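Local coordinates for amino acid amide racemase (Ochrobactrum anthropi, PDB 6GIO), which belongs to the class-III aminotransferase family of fold-type I enzymes and carries pyridoxal-5'-phosphate on a lysine side chain, at residues V263-G268 and A277-Q282; V235-V240 and H251-E256. All blocks are in the same frame, centred on the assembly; numbering follows the deposited sequence.

Followed from the N terminus, the chain reaches contact 2 first. Strand 234-238 ends beside the cofactor, and ten residues after Val240 the turn 251-256 folds back onto Glu239, closing a loop of irregular backbone. The chain then enters strand 262-265, where contact 1 opens; after eight intervening residues segment 277-282, on strand 276-281, returns antiparallel and completes a hairpin. The two loops lie in series, neither enclosing nor crossing the other. They meet in one sheet, because strand 262-265 runs parallel to 234-238 and Val264 bonds through its backbone to Val237 and Glu239. Together they bring Asp238, Val240 and Lys267 round one pyridoxal-5'-phosphate.

Contact 1 of 2, residues V263-G268 and A277-Q282; sequences VVFGKG and AVVGPQ. With PLP (pyridoxal-5'-phosphate), chain G.
The flat ring of Phe265 has CG1 of Val263 over one face, offset toward the rim, while CG2 of Val279 meets its edge in plane, 3.8 Å from CE2. With CG anti to the carbonyl carbon (chi1 -61°), the ring lies back along its own strand, beside Val263, with its edge turned to Val279. The backbones form a regular antiparallel pair. Val263 and Val279 exchange two bonds, each 2.9 Å from N to O. At the other hydrogen-bonded pair, Phe265 N gives a nearly straight bond to Ala277 O (2.8 Å), whereas Ala277 N to Phe265 O is longer, 3.1 Å. Beta-branched valines suit such extended backbone, and small Ala277 fits against Leu94 and Phe108. Past the strand, Lys267 extends its chain and bends at chi4 (79°), where NZ is joined covalently to C4A of pyridoxal-5'-phosphate, 1.3 Å away, as in the internal aldimine of this family. The hairpin lies within the mixed sheet, with strand 234-238 beside 262-265 and strand 104-109 beside 276-281; helix 112-127 covers Val264 and Val278, and helix 85-97 packs on Ala277 and Val279.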
loop_
_atom_site.group_PDB
_atom_site.type_symbol
_atom_site.label_atom_id
_atom_site.label_comp_id
_atom_site.label_asym_id
_atom_site.label_seq_id
_atom_site.Cartn_x
_atom_site.Cartn_y
_atom_site.Cartn_z
ATOM N N VAL C 263 17.782 -2.644 -3.818
ATOM C CA VAL C 263 17.500 -2.565 -2.398
ATOM C C VAL C 263 16.051 -2.166 -2.193
ATOM O O VAL C 263 15.553 -1.282 -2.901
ATOM C CB VAL C 263 18.418 -1.555 -1.671
ATOM C CG1 VAL C 263 18.136 -1.580 -0.177
ATOM C CG2 VAL C 263 19.893 -1.856 -1.929
ATOM N N VAL C 264 15.389 -2.833 -1.246
ATOM C CA VAL C 264 13.980 -2.564 -0.926
ATOM C C VAL C 264 13.916 -1.947 0.460
ATOM O O VAL C 264 14.534 -2.481 1.442
ATOM C CB VAL C 264 13.140 -3.858 -0.996
ATOM C CG1 VAL C 264 11.639 -3.587 -0.717
ATOM C CG2 VAL C 264 13.320 -4.530 -2.351
ATOM N N PHE C 265 13.233 -0.784 0.550
ATOM C CA PHE C 265 13.100 -0.081 1.803
ATOM C C PHE C 265 11.646 0.007 2.250
ATOM O O PHE C 265 10.730 -0.021 1.425
ATOM C CB PHE C 265 13.634 1.337 1.687
ATOM C CG PHE C 265 15.098 1.441 1.329
ATOM C CD1 PHE C 265 16.058 1.421 2.308
ATOM C CD2 PHE C 265 15.487 1.686 0.018
ATOM C CE1 PHE C 265 17.377 1.569 1.988
ATOM C CE2 PHE C 265 16.823 1.871 -0.311
ATOM C CZ PHE C 265 17.769 1.793 0.677
ATOM N N GLY C 266 11.440 0.140 3.555
ATOM C CA GLY C 266 10.093 0.349 4.063
ATOM C C GLY C 266 10.056 0.653 5.527
ATOM O O GLY C 266 11.009 1.165 6.100
ATOM N N LYS C 267 8.926 0.314 6.140
ATOM C CA LYS C 267 8.739 0.501 7.562
ATOM C C LYS C 267 9.265 1.889 8.024
ATOM O O LYS C 267 8.635 2.920 7.750
ATOM C CB LYS C 267 9.347 -0.671 8.326
ATOM C CG LYS C 267 8.441 -1.901 8.396
ATOM C CD LYS C 267 9.065 -3.063 9.198
ATOM C CE LYS C 267 8.106 -4.251 9.410
ATOM N NZ LYS C 267 7.949 -5.174 8.261
ATOM N N GLY C 268 10.407 1.910 8.713
ATOM C CA GLY C 268 10.951 3.122 9.302
ATOM C C GLY C 268 11.245 4.255 8.337
ATOM O O GLY C 268 11.378 5.375 8.777
ATOM N N ALA C 277 10.154 1.965 -0.828
ATOM C CA ALA C 277 10.885 2.281 -2.050
ATOM C C ALA C 277 11.689 1.120 -2.557
ATOM O O ALA C 277 12.090 0.267 -1.776
ATOM C CB ALA C 277 11.773 3.484 -1.872
ATOM N N VAL C 278 11.943 1.134 -3.870
ATOM C CA VAL C 278 12.814 0.181 -4.527
ATOM C C VAL C 278 13.878 0.972 -5.293
ATOM O O VAL C 278 13.585 1.871 -6.103
ATOM C CB VAL C 278 12.048 -0.727 -5.507
ATOM C CG1 VAL C 278 12.986 -1.676 -6.234
ATOM C CG2 VAL C 278 10.991 -1.545 -4.775
ATOM N N VAL C 279 15.129 0.667 -5.017
ATOM C CA VAL C 279 16.251 1.335 -5.724
ATOM C C VAL C 279 16.859 0.249 -6.560
ATOM O O VAL C 279 17.137 -0.817 -6.041
ATOM C CB VAL C 279 17.310 1.912 -4.747
ATOM C CG1 VAL C 279 18.504 2.485 -5.488
ATOM C CG2 VAL C 279 16.674 2.997 -3.918
ATOM N N GLY C 280 16.982 0.485 -7.859
ATOM C CA GLY C 280 17.430 -0.537 -8.752
ATOM C C GLY C 280 18.145 0.051 -9.948
ATOM O O GLY C 280 18.207 1.259 -10.080
ATOM N N PRO C 281 18.723 -0.803 -10.792
ATOM C CA PRO C 281 19.448 -0.270 -11.950
ATOM C C PRO C 281 18.421 0.232 -12.991
ATOM O O PRO C 281 17.285 -0.258 -13.014
ATOM C CB PRO C 281 20.258 -1.470 -12.482
ATOM C CG PRO C 281 19.760 -2.668 -11.777
ATOM C CD PRO C 281 18.743 -2.275 -10.735
ATOM N N GLN C 282 18.812 1.194 -13.828
ATOM C CA GLN C 282 17.863 1.821 -14.769
ATOM C C GLN C 282 17.255 0.847 -15.789
ATOM O O GLN C 282 16.061 0.893 -16.093
ATOM C CB GLN C 282 18.510 3.005 -15.498
ATOM C CG GLN C 282 17.534 3.679 -16.442
ATOM C CD GLN C 282 18.142 4.796 -17.223
ATOM O OE1 GLN C 282 19.350 4.791 -17.519
ATOM N NE2 GLN C 282 17.306 5.789 -17.576
HETATM N N1 PLP G . 10.128 -7.337 4.143
HETATM C C2 PLP G . 10.615 -7.422 5.406
HETATM C C2A PLP G . 11.999 -7.909 5.705
HETATM C C3 PLP G . 9.771 -7.046 6.569
HETATM O O3 PLP G . 10.263 -7.144 7.810
HETATM C C4 PLP G . 8.404 -6.534 6.352
HETATM C C4A PLP G . 7.553 -6.138 7.516
HETATM C C5 PLP G . 7.973 -6.469 4.912
HETATM C C6 PLP G . 8.870 -6.881 3.902
HETATM C C5A PLP G . 6.563 -6.018 4.567
HETATM O O4P PLP G . 6.194 -4.736 5.091
HETATM P P PLP G . 4.661 -4.326 5.272
HETATM O O1P PLP G . 4.748 -2.832 5.323
HETATM O O2P PLP G . 4.190 -4.941 6.577
HETATM O O3P PLP G . 3.952 -4.829 4.022
#

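Contact 2 of 2, residues V235-V240 and H251-E256; sequences VVVDEV and HCFQHE. With PLP (pyridoxal-5'-phosphate), chain G.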
loop_
_atom_site.group_PDB
_atom_site.type_symbol
_atom_site.label_atom_id
_atom_site.label_comp_id
_atom_site.label_asym_id
_atom_site.label_seq_id
_atom_site.Cartn_x
_atom_site.Cartn_y
_atom_site.Cartn_z
ATOM N N VAL C 235 20.832 -9.453 -7.351
ATOM C CA VAL C 235 20.921 -9.627 -5.932
ATOM C C VAL C 235 20.103 -8.518 -5.259
ATOM O O VAL C 235 20.344 -7.325 -5.462
ATOM C CB VAL C 235 22.401 -9.600 -5.508
ATOM C CG1 VAL C 235 22.547 -9.758 -4.005
ATOM C CG2 VAL C 235 23.173 -10.696 -6.248
ATOM N N VAL C 236 19.092 -8.942 -4.515
ATOM C CA VAL C 236 18.106 -8.040 -3.974
ATOM C C VAL C 236 18.266 -8.134 -2.470
ATOM O O VAL C 236 18.133 -9.209 -1.922
ATOM C CB VAL C 236 16.652 -8.479 -4.338
ATOM C CG1 VAL C 236 15.615 -7.521 -3.741
ATOM C CG2 VAL C 236 16.433 -8.613 -5.843
ATOM N N VAL C 237 18.502 -7.022 -1.794
ATOM C CA VAL C 237 18.465 -7.008 -0.345
ATOM C C VAL C 237 17.192 -6.295 0.177
ATOM O O VAL C 237 16.901 -5.146 -0.174
ATOM C CB VAL C 237 19.735 -6.341 0.263
ATOM C CG1 VAL C 237 19.629 -6.297 1.778
ATOM C CG2 VAL C 237 20.994 -7.102 -0.127
ATOM N N ASP C 238 16.460 -6.990 1.035
ATOM C CA ASP C 238 15.291 -6.433 1.756
ATOM C C ASP C 238 15.748 -5.736 3.040
ATOM O O ASP C 238 16.063 -6.407 4.026
ATOM C CB ASP C 238 14.341 -7.583 2.096
ATOM C CG ASP C 238 12.999 -7.099 2.638
ATOM O OD1 ASP C 238 12.947 -5.982 3.175
ATOM O OD2 ASP C 238 11.988 -7.827 2.522
ATOM N N GLU C 239 15.797 -4.409 3.031
ATOM C CA GLU C 239 16.187 -3.621 4.197
ATOM C C GLU C 239 14.941 -3.110 4.942
ATOM O O GLU C 239 15.018 -2.254 5.797
ATOM C CB GLU C 239 17.084 -2.457 3.799
ATOM C CG GLU C 239 18.480 -2.864 3.276
ATOM C CD GLU C 239 19.543 -3.072 4.380
ATOM O OE1 GLU C 239 19.451 -2.369 5.416
ATOM O OE2 GLU C 239 20.482 -3.924 4.227
ATOM N N VAL C 240 13.794 -3.654 4.625
ATOM C CA VAL C 240 12.567 -3.110 5.154
ATOM C C VAL C 240 12.584 -3.075 6.673
ATOM O O VAL C 240 12.176 -2.069 7.281
ATOM C CB VAL C 240 11.341 -3.899 4.628
ATOM C CG1 VAL C 240 10.072 -3.504 5.402
ATOM C CG2 VAL C 240 11.157 -3.625 3.147
ATOM N N HIS C 251 22.973 0.976 6.172
ATOM C CA HIS C 251 22.291 -0.223 5.653
ATOM C C HIS C 251 22.835 -1.492 6.273
ATOM O O HIS C 251 24.062 -1.693 6.329
ATOM C CB HIS C 251 22.440 -0.315 4.142
ATOM C CG HIS C 251 22.116 0.953 3.432
ATOM N ND1 HIS C 251 20.833 1.459 3.375
ATOM C CD2 HIS C 251 22.905 1.811 2.736
ATOM C CE1 HIS C 251 20.855 2.592 2.693
ATOM N NE2 HIS C 251 22.098 2.828 2.295
ATOM N N CYS C 252 21.933 -2.362 6.729
ATOM C CA CYS C 252 22.387 -3.581 7.354
ATOM C C CYS C 252 23.270 -4.393 6.431
ATOM O O CYS C 252 24.105 -5.107 6.885
ATOM C CB CYS C 252 21.237 -4.437 7.845
ATOM S SG CYS C 252 21.789 -5.911 8.757
ATOM N N PHE C 253 23.064 -4.324 5.126
ATOM C CA PHE C 253 23.911 -5.139 4.222
ATOM C C PHE C 253 25.363 -4.694 4.212
ATOM O O PHE C 253 26.249 -5.470 3.768
ATOM C CB PHE C 253 23.349 -5.168 2.802
ATOM C CG PHE C 253 23.418 -3.863 2.068
ATOM C CD1 PHE C 253 24.580 -3.486 1.388
ATOM C CD2 PHE C 253 22.291 -3.044 1.947
ATOM C CE1 PHE C 253 24.625 -2.308 0.667
ATOM C CE2 PHE C 253 22.328 -1.874 1.181
ATOM C CZ PHE C 253 23.493 -1.508 0.554
ATOM N N GLN C 254 25.636 -3.479 4.691
ATOM C CA GLN C 254 27.025 -3.004 4.730
ATOM C C GLN C 254 27.866 -3.742 5.783
ATOM O O GLN C 254 29.081 -3.685 5.724
ATOM C CB GLN C 254 27.105 -1.480 4.957
ATOM C CG GLN C 254 26.526 -0.664 3.834
ATOM C CD GLN C 254 26.450 0.817 4.097
ATOM O OE1 GLN C 254 25.806 1.277 5.048
ATOM N NE2 GLN C 254 27.025 1.589 3.173
ATOM N N HIS C 255 27.220 -4.424 6.740
ATOM C CA HIS C 255 27.907 -5.311 7.654
ATOM C C HIS C 255 28.400 -6.598 6.941
ATOM O O HIS C 255 29.255 -7.284 7.450
ATOM C CB HIS C 255 26.965 -5.761 8.797
ATOM C CG HIS C 255 26.559 -4.665 9.723
ATOM N ND1 HIS C 255 27.417 -4.120 10.655
ATOM C CD2 HIS C 255 25.382 -4.010 9.863
ATOM C CE1 HIS C 255 26.786 -3.167 11.318
ATOM N NE2 HIS C 255 25.551 -3.083 10.861
ATOM N N GLU C 256 27.791 -6.951 5.807
ATOM C CA GLU C 256 27.893 -8.299 5.243
ATOM C C GLU C 256 28.671 -8.342 3.937
ATOM O O GLU C 256 28.698 -9.394 3.306
ATOM C CB GLU C 256 26.498 -8.875 5.010
ATOM C CG GLU C 256 25.668 -9.049 6.280
ATOM C CD GLU C 256 26.113 -10.225 7.110
ATOM O OE1 GLU C 256 26.926 -11.045 6.601
ATOM O OE2 GLU C 256 25.647 -10.326 8.273
HETATM N N1 PLP G . 10.128 -7.337 4.143
HETATM C C2 PLP G . 10.615 -7.422 5.406
HETATM C C2A PLP G . 11.999 -7.909 5.705
HETATM C C3 PLP G . 9.771 -7.046 6.569
HETATM O O3 PLP G . 10.263 -7.144 7.810
HETATM C C4 PLP G . 8.404 -6.534 6.352
HETATM C C4A PLP G . 7.553 -6.138 7.516
HETATM C C5 PLP G . 7.973 -6.469 4.912
HETATM C C6 PLP G . 8.870 -6.881 3.902
HETATM C C5A PLP G . 6.563 -6.018 4.567
HETATM O O4P PLP G . 6.194 -4.736 5.091
HETATM P P PLP G . 4.661 -4.326 5.272
HETATM O O1P PLP G . 4.748 -2.832 5.323
HETATM O O2P PLP G . 4.190 -4.941 6.577
HETATM O O3P PLP G . 3.952 -4.829 4.022
HETATM O O HOH W 1 18.987 0.514 5.023
#
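Glu239 reaches across to the turn 251-256 and holds two successive backbone N-H groups, one with each carboxylate oxygen. OE1 accepts from Cys252 N and OE2 from Phe253 N, both at 2.8 Å. Each donor comes to the syn side, slightly out of the carboxylate plane, and both bonds are clearly bent. A glutamate suits this place because its chain, folded at chi2 (-86°), is long enough to reach the turn, and its two oxygens match the two N-H groups at the start of the 3-10 segment. That helix start would be expected to favour the negative charge.

The Phe253 ring makes this the tight side. It stands nearly perpendicular to the carboxylate (80° between planes), presenting its edge, with CD2 3.0 Å from Glu239 OE2. Val237 CG1 adds an apolar touch on Phe253 CB at 4.0 Å, and the Phe253 side chain also touches Val263 and Pro260.

Toward His251 the fit is looser and a water fills in. It donates to Glu239 OE1 and lies in the plane of the imidazole, 2.6 Å from His251 ND1, so the water bridges the carboxylate and the imidazole, whose ionisable atoms do not meet directly. The far nitrogen, NE2, is bonded to the carbonyl of Ile97.

Away from the turn, Asp238 OD2 lies 2.5 Å from N1 of pyridoxal-5'-phosphate, and the same oxygen is hydrogen-bonded to His140 ND1, while OD1 accepts from Val240 N in an Asx turn. An aspartate facing the pyridine nitrogen is characteristic of the fold-type I cofactor site; here Val240 packs its methyls against the ring beside it.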